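Local coordinates for uncharacterized protein (Bacteroides cellulosilyticus, PDB 5JVK) that probably hydrolyses O-glycosidic bonds, as a family 39 glycoside hydrolase from a gut symbiont, at residues 86-94 and 396-406; 414-424 and 432-443. One frame throughout, in Å; residues are numbered along the deposited sequence.

Contact 1. Residues 86-94 and 396-406; sequences TAVVNYAVV and RSDFSPKPSYQ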
loop_
_atom_site.group_PDB
_atom_site.type_symbol
_atom_site.label_atom_id
_atom_site.label_comp_id
_atom_site.label_asym_id
_atom_site.label_seq_id
_atom_site.Cartn_x
_atom_site.Cartn_y
_atom_site.Cartn_z
ATOM N N THR A 86 4.174 1.740 -33.515
ATOM C CA THR A 86 4.582 0.817 -32.456
ATOM C C THR A 86 4.175 1.361 -31.091
ATOM O O THR A 86 3.953 2.563 -30.926
ATOM C CB THR A 86 6.104 0.572 -32.460
ATOM O OG1 THR A 86 6.796 1.807 -32.244
ATOM C CG2 THR A 86 6.547 -0.025 -33.779
ATOM N N ALA A 87 4.076 0.455 -30.122
ATOM C CA ALA A 87 3.775 0.811 -28.736
ATOM C C ALA A 87 4.420 -0.190 -27.781
ATOM O O ALA A 87 4.552 -1.375 -28.110
ATOM C CB ALA A 87 2.272 0.863 -28.517
ATOM N N VAL A 88 4.839 0.300 -26.613
ATOM C CA VAL A 88 5.398 -0.541 -25.551
ATOM C C VAL A 88 4.794 -0.129 -24.208
ATOM O O VAL A 88 4.913 1.027 -23.796
ATOM C CB VAL A 88 6.940 -0.451 -25.478
ATOM C CG1 VAL A 88 7.484 -1.386 -24.397
ATOM C CG2 VAL A 88 7.563 -0.785 -26.830
ATOM N N VAL A 89 4.125 -1.078 -23.556
ATOM C CA VAL A 89 3.624 -0.918 -22.185
ATOM C C VAL A 89 3.859 -2.214 -21.410
ATOM O O VAL A 89 4.309 -3.211 -21.979
ATOM C CB VAL A 89 2.121 -0.542 -22.144
ATOM C CG1 VAL A 89 1.904 0.845 -22.731
ATOM C CG2 VAL A 89 1.259 -1.575 -22.864
ATOM N N ASN A 90 3.560 -2.194 -20.115
ATOM C CA ASN A 90 3.629 -3.392 -19.282
ATOM C C ASN A 90 2.234 -3.964 -19.039
ATOM O O ASN A 90 1.230 -3.249 -19.133
ATOM C CB ASN A 90 4.335 -3.083 -17.962
ATOM C CG ASN A 90 5.805 -2.763 -18.156
ATOM O OD1 ASN A 90 6.217 -1.607 -18.062
ATOM N ND2 ASN A 90 6.603 -3.786 -18.443
ATOM N N TYR A 91 2.193 -5.263 -18.745
ATOM C CA TYR A 91 0.949 -5.997 -18.531
ATOM C C TYR A 91 1.148 -7.012 -17.405
ATOM O O TYR A 91 2.017 -7.881 -17.488
ATOM C CB TYR A 91 0.530 -6.698 -19.825
ATOM C CG TYR A 91 -0.895 -7.203 -19.823
ATOM C CD1 TYR A 91 -1.962 -6.336 -20.060
ATOM C CD2 TYR A 91 -1.179 -8.549 -19.592
ATOM C CE1 TYR A 91 -3.272 -6.793 -20.060
ATOM C CE2 TYR A 91 -2.487 -9.017 -19.589
ATOM C CZ TYR A 91 -3.529 -8.137 -19.823
ATOM O OH TYR A 91 -4.823 -8.600 -19.821
ATOM N N ALA A 92 0.342 -6.886 -16.354
ATOM C CA ALA A 92 0.475 -7.710 -15.156
ATOM C C ALA A 92 -0.552 -8.839 -15.172
ATOM O O ALA A 92 -1.755 -8.586 -15.101
ATOM C CB ALA A 92 0.301 -6.849 -13.912
ATOM N N VAL A 93 -0.070 -10.079 -15.280
ATOM C CA VAL A 93 -0.907 -11.270 -15.132
ATOM C C VAL A 93 -0.723 -11.798 -13.702
ATOM O O VAL A 93 0.229 -12.531 -13.414
ATOM C CB VAL A 93 -0.562 -12.348 -16.185
ATOM C CG1 VAL A 93 -1.485 -13.554 -16.044
ATOM C CG2 VAL A 93 -0.658 -11.758 -17.587
ATOM N N VAL A 94 -1.648 -11.415 -12.821
ATOM C CA VAL A 94 -1.521 -11.644 -11.369
ATOM C C VAL A 94 -2.366 -12.832 -10.904
ATOM O O VAL A 94 -3.309 -13.217 -11.598
ATOM C CB VAL A 94 -1.906 -10.378 -10.552
ATOM C CG1 VAL A 94 -1.114 -9.171 -11.034
ATOM C CG2 VAL A 94 -3.408 -10.102 -10.589
ATOM N N ARG A 396 1.784 3.666 -13.308
ATOM C CA ARG A 396 2.237 4.921 -13.903
ATOM C C ARG A 396 1.032 5.817 -14.164
ATOM O O ARG A 396 -0.115 5.390 -13.995
ATOM C CB ARG A 396 2.984 4.654 -15.207
ATOM C CG ARG A 396 4.187 3.744 -15.041
ATOM C CD ARG A 396 5.142 3.853 -16.216
ATOM N NE ARG A 396 6.420 3.214 -15.911
ATOM C CZ ARG A 396 6.673 1.905 -15.998
ATOM N NH1 ARG A 396 5.734 1.033 -16.391
ATOM N NH2 ARG A 396 7.891 1.458 -15.682
ATOM N N SER A 397 1.289 7.055 -14.578
ATOM C CA SER A 397 0.217 8.022 -14.878
ATOM C C SER A 397 -0.761 7.533 -15.959
ATOM O O SER A 397 -1.950 7.851 -15.904
ATOM C CB SER A 397 0.809 9.374 -15.289
ATOM O OG SER A 397 1.488 9.269 -16.526
ATOM N N ASP A 398 -0.263 6.746 -16.916
ATOM C CA ASP A 398 -1.104 6.140 -17.968
ATOM C C ASP A 398 -1.751 4.795 -17.568
ATOM O O ASP A 398 -2.183 4.034 -18.440
ATOM C CB ASP A 398 -0.306 5.996 -19.283
ATOM C CG ASP A 398 0.894 5.056 -19.165
ATOM O OD1 ASP A 398 1.700 5.013 -20.117
ATOM O OD2 ASP A 398 1.051 4.375 -18.132
ATOM N N PHE A 399 -1.797 4.507 -16.262
ATOM C CA PHE A 399 -2.351 3.264 -15.696
ATOM C C PHE A 399 -1.587 1.979 -16.078
ATOM O O PHE A 399 -2.096 0.873 -15.899
ATOM C CB PHE A 399 -3.860 3.155 -15.982
ATOM C CG PHE A 399 -4.671 4.265 -15.365
ATOM C CD1 PHE A 399 -5.246 4.107 -14.106
ATOM C CD2 PHE A 399 -4.849 5.475 -16.033
ATOM C CE1 PHE A 399 -5.989 5.133 -13.530
ATOM C CE2 PHE A 399 -5.590 6.505 -15.460
ATOM C CZ PHE A 399 -6.160 6.333 -14.206
ATOM N N SER A 400 -0.348 2.129 -16.549
ATOM C CA SER A 400 0.518 0.994 -16.850
ATOM C C SER A 400 1.118 0.502 -15.532
ATOM O O SER A 400 1.642 1.313 -14.767
ATOM C CB SER A 400 1.636 1.420 -17.804
ATOM O OG SER A 400 2.459 0.329 -18.157
ATOM N N PRO A 401 1.042 -0.816 -15.252
ATOM C CA PRO A 401 1.578 -1.325 -13.986
ATOM C C PRO A 401 3.104 -1.353 -13.955
ATOM O O PRO A 401 3.738 -1.713 -14.951
ATOM C CB PRO A 401 1.010 -2.746 -13.910
ATOM C CG PRO A 401 0.857 -3.154 -15.331
ATOM C CD PRO A 401 0.482 -1.902 -16.079
ATOM N N LYS A 402 3.670 -0.944 -12.822
ATOM C CA LYS A 402 5.097 -1.096 -12.545
ATOM C C LYS A 402 5.291 -2.455 -11.857
ATOM O O LYS A 402 4.303 -3.064 -11.431
ATOM C CB LYS A 402 5.583 0.050 -11.654
ATOM C CG LYS A 402 5.479 1.426 -12.307
ATOM C CD LYS A 402 5.496 2.549 -11.284
ATOM C CE LYS A 402 6.813 2.602 -10.529
ATOM N NZ LYS A 402 6.888 3.766 -9.607
ATOM N N PRO A 403 6.547 -2.949 -11.758
ATOM C CA PRO A 403 6.798 -4.231 -11.072
ATOM C C PRO A 403 6.246 -4.333 -9.640
ATOM O O PRO A 403 5.864 -5.423 -9.215
ATOM C CB PRO A 403 8.326 -4.319 -11.054
ATOM C CG PRO A 403 8.747 -3.574 -12.267
ATOM C CD PRO A 403 7.777 -2.432 -12.390
ATOM N N SER A 404 6.207 -3.209 -8.921
ATOM C CA SER A 404 5.673 -3.162 -7.560
ATOM C C SER A 404 4.204 -3.570 -7.457
ATOM O O SER A 404 3.781 -4.105 -6.426
ATOM C CB SER A 404 5.876 -1.772 -6.953
ATOM O OG SER A 404 5.296 -0.773 -7.768
ATOM N N TYR A 405 3.434 -3.319 -8.516
ATOM C CA TYR A 405 2.052 -3.785 -8.591
ATOM C C TYR A 405 1.986 -5.310 -8.547
ATOM O O TYR A 405 1.209 -5.879 -7.779
ATOM C CB TYR A 405 1.365 -3.278 -9.862
ATOM C CG TYR A 405 -0.101 -3.619 -9.898
ATOM C CD1 TYR A 405 -0.537 -4.872 -10.338
ATOM C CD2 TYR A 405 -1.057 -2.706 -9.465
ATOM C CE1 TYR A 405 -1.881 -5.198 -10.352
ATOM C CE2 TYR A 405 -2.406 -3.022 -9.483
ATOM C CZ TYR A 405 -2.812 -4.270 -9.925
ATOM O OH TYR A 405 -4.144 -4.587 -9.938
ATOM N N GLN A 406 2.788 -5.954 -9.393
ATOM C CA GLN A 406 2.864 -7.414 -9.457
ATOM C C GLN A 406 3.260 -7.991 -8.099
ATOM O O GLN A 406 2.650 -8.951 -7.627
ATOM C CB GLN A 406 3.884 -7.853 -10.514
ATOM C CG GLN A 406 3.879 -9.346 -10.831
ATOM C CD GLN A 406 2.782 -9.764 -11.798
ATOM O OE1 GLN A 406 2.251 -8.952 -12.555
ATOM N NE2 GLN A 406 2.449 -11.052 -11.783
#
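Gln-406 reaches strand 83-94 through its amide: NE2 donates to Val-93 O over 3.1 Å at an N-H...O angle of 166°, and Val-93 O lies in the plane of the Gln-406 amide, although the donor itself stands well above the carbonyl plane of Val-93. The bend at chi2 (81°) turns the amide toward the strand, bringing OE1 to 3.2 Å from Ala-92 CB and alongside Val-94 CG1. NE2 also bonds to Gln-472 O, which leaves the group little freedom to rotate. Replacing Gln-406 with alanine removes the amide, and Val-93 O would probably lose this donor while a gap opened beside Ala-92 CB and Val-94 CG1. One helical position earlier, the Tyr-405 ring receives Val-94 CG1 at its edge, 4.1 Å from CE1, while its OH bonds to Leu-124 O. Pro-401 lies along the backbone of the strand, its CD 3.4 Å from Asn-90 O and its CG 4.0 Å from Ala-92 CB. At the polar end Arg-396 NH1 donates to Asn-90 OD1 at 3.2 Å, with amide and guanidinium planes only 26° apart but the oxygen tilted from the guanidinium plane. Ser-400 OG accepts a weak bond from Asn-90 N; Ser-400 is itself placed by an Asx turn, its N donating to Asp-398 OD2. The contact thus joins the N-terminal beta domain to the loop before helix 403-415 and that helix's first turn, after the barrel's last strand. Its chemistry implies an interdomain seam held by one amide-to-carbonyl bond, an arginine-to-asparagine bond, a weak serine bond and apolar contacts of Pro-401 and Tyr-405.

Contact 2. Residues 414-424 and 432-443; sequences LLKNYTFQETL and LAFGQDGETTFY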
loop_
_atom_site.group_PDB
_atom_site.type_symbol
_atom_site.label_atom_id
_atom_site.label_comp_id
_atom_site.label_asym_id
_atom_site.label_seq_id
_atom_site.Cartn_x
_atom_site.Cartn_y
_atom_site.Cartn_z
ATOM N N LEU A 414 -0.358 -14.753 -1.155
ATOM C CA LEU A 414 0.332 -15.713 -0.288
ATOM C C LEU A 414 0.105 -15.445 1.196
ATOM O O LEU A 414 -0.199 -16.373 1.938
ATOM C CB LEU A 414 1.829 -15.728 -0.605
ATOM C CG LEU A 414 2.143 -16.561 -1.860
ATOM C CD1 LEU A 414 3.101 -15.859 -2.813
ATOM C CD2 LEU A 414 2.661 -17.931 -1.455
ATOM N N LEU A 415 0.264 -14.188 1.618
ATOM C CA LEU A 415 0.061 -13.784 3.025
ATOM C C LEU A 415 -1.341 -14.090 3.537
ATOM O O LEU A 415 -1.498 -14.666 4.612
ATOM C CB LEU A 415 0.318 -12.280 3.225
ATOM C CG LEU A 415 1.747 -11.818 3.518
ATOM C CD1 LEU A 415 1.853 -10.306 3.380
ATOM C CD2 LEU A 415 2.187 -12.260 4.907
ATOM N N LYS A 416 -2.343 -13.684 2.760
ATOM C CA LYS A 416 -3.747 -13.767 3.161
ATOM C C LYS A 416 -3.913 -13.178 4.578
ATOM O O LYS A 416 -3.520 -12.035 4.806
ATOM C CB LYS A 416 -4.259 -15.211 3.048
ATOM C CG LYS A 416 -4.154 -15.850 1.672
ATOM C CD LYS A 416 -4.813 -17.224 1.696
ATOM C CE LYS A 416 -4.812 -17.905 0.339
ATOM N NZ LYS A 416 -3.498 -18.531 0.035
ATOM N N ASN A 417 -4.459 -13.948 5.523
ATOM C CA ASN A 417 -4.509 -13.552 6.922
ATOM C C ASN A 417 -3.814 -14.582 7.807
ATOM O O ASN A 417 -4.191 -14.777 8.965
ATOM C CB ASN A 417 -5.965 -13.350 7.320
ATOM C CG ASN A 417 -6.551 -12.111 6.691
ATOM O OD1 ASN A 417 -7.381 -12.177 5.786
ATOM N ND2 ASN A 417 -6.091 -10.966 7.155
ATOM N N TYR A 418 -2.777 -15.215 7.260
ATOM C CA TYR A 418 -1.975 -16.184 8.003
ATOM C C TYR A 418 -1.119 -15.465 9.048
ATOM O O TYR A 418 -0.646 -14.354 8.809
ATOM C CB TYR A 418 -1.065 -16.981 7.057
ATOM C CG TYR A 418 -1.782 -17.893 6.077
ATOM C CD1 TYR A 418 -2.765 -18.786 6.507
ATOM C CD2 TYR A 418 -1.446 -17.893 4.720
ATOM C CE1 TYR A 418 -3.410 -19.633 5.613
ATOM C CE2 TYR A 418 -2.083 -18.737 3.819
ATOM C CZ TYR A 418 -3.063 -19.605 4.269
ATOM O OH TYR A 418 -3.701 -20.443 3.381
ATOM N N THR A 419 -0.930 -16.103 10.199
ATOM C CA THR A 419 -0.111 -15.546 11.270
ATOM C C THR A 419 1.309 -16.115 11.218
ATOM O O THR A 419 1.542 -17.208 10.689
ATOM C CB THR A 419 -0.736 -15.815 12.649
ATOM O OG1 THR A 419 -0.903 -17.223 12.840
ATOM C CG2 THR A 419 -2.088 -15.130 12.760
ATOM N N PHE A 420 2.249 -15.359 11.780
ATOM C CA PHE A 420 3.664 -15.725 11.761
ATOM C C PHE A 420 3.937 -16.922 12.674
ATOM O O PHE A 420 3.468 -16.954 13.808
ATOM C CB PHE A 420 4.521 -14.525 12.176
ATOM C CG PHE A 420 5.975 -14.852 12.353
ATOM C CD1 PHE A 420 6.775 -15.128 11.251
ATOM C CD2 PHE A 420 6.543 -14.894 13.626
ATOM C CE1 PHE A 420 8.116 -15.439 11.414
ATOM C CE2 PHE A 420 7.882 -15.205 13.793
ATOM C CZ PHE A 420 8.668 -15.472 12.686
ATOM N N GLN A 421 4.701 -17.888 12.165
ATOM C CA GLN A 421 4.999 -19.132 12.878
ATOM C C GLN A 421 6.403 -19.139 13.467
ATOM O O GLN A 421 6.570 -19.306 14.674
ATOM C CB GLN A 421 4.855 -20.333 11.939
ATOM C CG GLN A 421 3.448 -20.553 11.407
ATOM C CD GLN A 421 2.459 -20.952 12.493
ATOM O OE1 GLN A 421 2.746 -21.818 13.320
ATOM N NE2 GLN A 421 1.286 -20.320 12.493
ATOM N N GLU A 422 7.406 -18.960 12.608
ATOM C CA GLU A 422 8.789 -19.282 12.964
ATOM C C GLU A 422 9.809 -18.550 12.096
ATOM O O GLU A 422 9.580 -18.344 10.901
ATOM C CB GLU A 422 8.990 -20.788 12.792
ATOM C CG GLU A 422 10.051 -21.409 13.676
ATOM C CD GLU A 422 9.976 -22.924 13.644
ATOM O OE1 GLU A 422 9.976 -23.499 12.529
ATOM O OE2 GLU A 422 9.901 -23.542 14.730
ATOM N N THR A 423 10.924 -18.151 12.707
ATOM C CA THR A 423 12.097 -17.694 11.970
ATOM C C THR A 423 13.030 -18.890 11.789
ATOM O O THR A 423 13.651 -19.343 12.753
ATOM C CB THR A 423 12.840 -16.561 12.708
ATOM O OG1 THR A 423 11.941 -15.477 12.967
ATOM C CG2 THR A 423 14.011 -16.044 11.879
ATOM N N LEU A 424 13.107 -19.414 10.564
ATOM C CA LEU A 424 14.078 -20.465 10.225
ATOM C C LEU A 424 15.492 -19.893 10.087
ATOM O O LEU A 424 16.458 -20.522 10.514
ATOM C CB LEU A 424 13.690 -21.207 8.940
ATOM C CG LEU A 424 12.606 -22.288 9.055
ATOM C CD1 LEU A 424 11.242 -21.686 9.358
ATOM C CD2 LEU A 424 12.533 -23.125 7.784
ATOM N N LEU A 432 11.323 -17.329 6.634
ATOM C CA LEU A 432 10.254 -17.107 7.607
ATOM C C LEU A 432 9.071 -18.005 7.285
ATOM O O LEU A 432 8.755 -18.205 6.116
ATOM C CB LEU A 432 9.799 -15.646 7.560
ATOM C CG LEU A 432 10.864 -14.549 7.561
ATOM C CD1 LEU A 432 10.223 -13.200 7.279
ATOM C CD2 LEU A 432 11.610 -14.532 8.885
ATOM N N ALA A 433 8.418 -18.529 8.323
ATOM C CA ALA A 433 7.245 -19.399 8.175
ATOM C C ALA A 433 5.979 -18.684 8.644
ATOM O O ALA A 433 5.979 -18.030 9.687
ATOM C CB ALA A 433 7.441 -20.681 8.965
ATOM N N PHE A 434 4.910 -18.813 7.865
ATOM C CA PHE A 434 3.597 -18.281 8.217
ATOM C C PHE A 434 2.586 -19.413 8.148
ATOM O O PHE A 434 2.854 -20.456 7.548
ATOM C CB PHE A 434 3.198 -17.160 7.262
ATOM C CG PHE A 434 4.054 -15.936 7.379
ATOM C CD1 PHE A 434 3.655 -14.864 8.166
ATOM C CD2 PHE A 434 5.268 -15.857 6.710
ATOM C CE1 PHE A 434 4.448 -13.731 8.282
ATOM C CE2 PHE A 434 6.065 -14.729 6.819
ATOM C CZ PHE A 434 5.654 -13.663 7.605
ATOM N N GLY A 435 1.424 -19.212 8.758
ATOM C CA GLY A 435 0.443 -20.279 8.841
ATOM C C GLY A 435 -0.871 -19.954 9.510
ATOM O O GLY A 435 -1.173 -18.798 9.798
ATOM N N GLN A 436 -1.639 -21.011 9.754
ATOM C CA GLN A 436 -3.004 -20.920 10.260
ATOM C C GLN A 436 -3.171 -21.877 11.434
ATOM O O GLN A 436 -2.837 -23.059 11.321
ATOM C CB GLN A 436 -3.976 -21.296 9.142
ATOM C CG GLN A 436 -5.424 -20.904 9.387
ATOM C CD GLN A 436 -6.314 -21.177 8.181
ATOM O OE1 GLN A 436 -5.957 -21.948 7.280
ATOM N NE2 GLN A 436 -7.483 -20.543 8.158
ATOM N N ASP A 437 -3.650 -21.350 12.562
ATOM C CA ASP A 437 -4.050 -22.154 13.728
ATOM C C ASP A 437 -3.005 -23.209 14.149
ATOM O O ASP A 437 -3.353 -24.341 14.494
ATOM C CB ASP A 437 -5.433 -22.793 13.459
ATOM C CG ASP A 437 -6.545 -21.748 13.211
ATOM O OD1 ASP A 437 -6.296 -20.529 13.372
ATOM O OD2 ASP A 437 -7.679 -22.151 12.853
ATOM N N GLY A 438 -1.728 -22.825 14.105
ATOM C CA GLY A 438 -0.615 -23.701 14.511
ATOM C C GLY A 438 0.136 -24.447 13.410
ATOM O O GLY A 438 1.240 -24.934 13.655
ATOM N N GLU A 439 -0.451 -24.547 12.213
ATOM C CA GLU A 439 0.166 -25.262 11.084
ATOM C C GLU A 439 0.736 -24.284 10.051
ATOM O O GLU A 439 0.068 -23.321 9.670
ATOM C CB GLU A 439 -0.862 -26.160 10.391
ATOM C CG GLU A 439 -1.374 -27.320 11.229
ATOM C CD GLU A 439 -2.344 -28.196 10.452
ATOM O OE1 GLU A 439 -1.938 -28.747 9.402
ATOM O OE2 GLU A 439 -3.512 -28.333 10.883
ATOM N N THR A 440 1.953 -24.560 9.586
ATOM C CA THR A 440 2.632 -23.731 8.588
ATOM C C THR A 440 2.026 -23.951 7.196
ATOM O O THR A 440 1.904 -25.091 6.750
ATOM C CB THR A 440 4.143 -24.045 8.570
ATOM O OG1 THR A 440 4.707 -23.704 9.841
ATOM C CG2 THR A 440 4.877 -23.273 7.471
ATOM N N THR A 441 1.650 -22.857 6.527
ATOM C CA THR A 441 1.043 -22.903 5.187
ATOM C C THR A 441 1.993 -22.468 4.065
ATOM O O THR A 441 1.856 -22.938 2.935
ATOM C CB THR A 441 -0.242 -22.051 5.104
ATOM O OG1 THR A 441 0.060 -20.676 5.370
ATOM C CG2 THR A 441 -1.280 -22.555 6.095
ATOM N N PHE A 442 2.926 -21.560 4.360
ATOM C CA PHE A 442 4.007 -21.235 3.426
ATOM C C PHE A 442 5.252 -20.689 4.126
ATOM O O PHE A 442 5.186 -20.233 5.274
ATOM C CB PHE A 442 3.522 -20.255 2.343
ATOM C CG PHE A 442 3.411 -18.821 2.803
ATOM C CD1 PHE A 442 2.281 -18.374 3.475
ATOM C CD2 PHE A 442 4.429 -17.911 2.539
ATOM C CE1 PHE A 442 2.175 -17.053 3.889
ATOM C CE2 PHE A 442 4.326 -16.589 2.952
ATOM C CZ PHE A 442 3.198 -16.159 3.630
ATOM N N TYR A 443 6.379 -20.765 3.418
ATOM C CA TYR A 443 7.643 -20.161 3.840
ATOM C C TYR A 443 8.006 -19.096 2.824
ATOM O O TYR A 443 7.745 -19.276 1.639
ATOM C CB TYR A 443 8.770 -21.197 3.897
ATOM C CG TYR A 443 8.440 -22.425 4.708
ATOM C CD1 TYR A 443 7.708 -23.475 4.151
ATOM C CD2 TYR A 443 8.855 -22.543 6.035
ATOM C CE1 TYR A 443 7.393 -24.602 4.894
ATOM C CE2 TYR A 443 8.549 -23.670 6.786
ATOM C CZ TYR A 443 7.813 -24.694 6.212
ATOM O OH TYR A 443 7.498 -25.816 6.945
HETATM O O HOH W 1 -4.918 -22.905 4.568
HETATM O O HOH W 2 -4.043 -17.989 12.868
HETATM O O HOH W 3 7.845 -24.527 10.061
#
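Leu-432 lies in the second strand of a beta hairpin, strands 419-425 and 429-436, at one edge of the antiparallel C-terminal sheet; its side chain runs side by side with that of Thr-423. At Ala-433 the register slips by one residue in a classic beta bulge: Ala-433 O takes Gln-421 N at 2.8 Å and Glu-422 N more weakly, while Ala-433 N donates to Glu-422 O. Phe-434 then turns its ring between two neighbours, Leu-415 CD2 over one face and Phe-420 over the other. The Phe-420 pair is edge-to-face, centroids 5.6 Å apart and planes at 70°, with the edge supplied by Phe-420. Gly-435 exchanges two backbone bonds with Thr-419; a CB here would clash with Glu-439 O and press on Gln-421 CG. Gln-436 starts a type I' turn to Glu-439, and its OE1 shares a water with Tyr-418 OH. The turn brings the chain back antiparallel, and a second classic bulge sets Thr-441 and Phe-442 both against Phe-434. Thr-441 covers one face of the Tyr-418 ring: its OG1 sits 3.1 Å above the ring plane, over the centre, and its CB is 4.0 Å from the centroid. Phe-442 swings its ring, CG lying between the backbone N and carbonyl carbon (chi1 77°), against the C-terminal end of helix 403-415, where Leu-414 CB covers a face. Tyr-418 CD2 meets the edge of that ring, 3.8 Å from Phe-442 CE1.

How the contacts relate
Contact 1 and contact 2 follow one another along the chain and use opposite ends of helix 403-415; their centres lie 30 Å apart, and the nearest atoms remain about 8 Å from each other. Contact 1 is largely buried, with no exposed residue among those touching, and joins parts distant in sequence through side-chain-to-backbone and amide bonds. Contact 2 is local, its segments eight residues apart, and only partly buried: antiparallel backbone bonds, interrupted by a bulge, carry the hairpin, aromatic rings fill the side near helix 350-366 and the helix end, and waters bridge polar groups at the outer rim. The helix thus meets an N-terminal strand at its start and the C-terminal sheet at its finish.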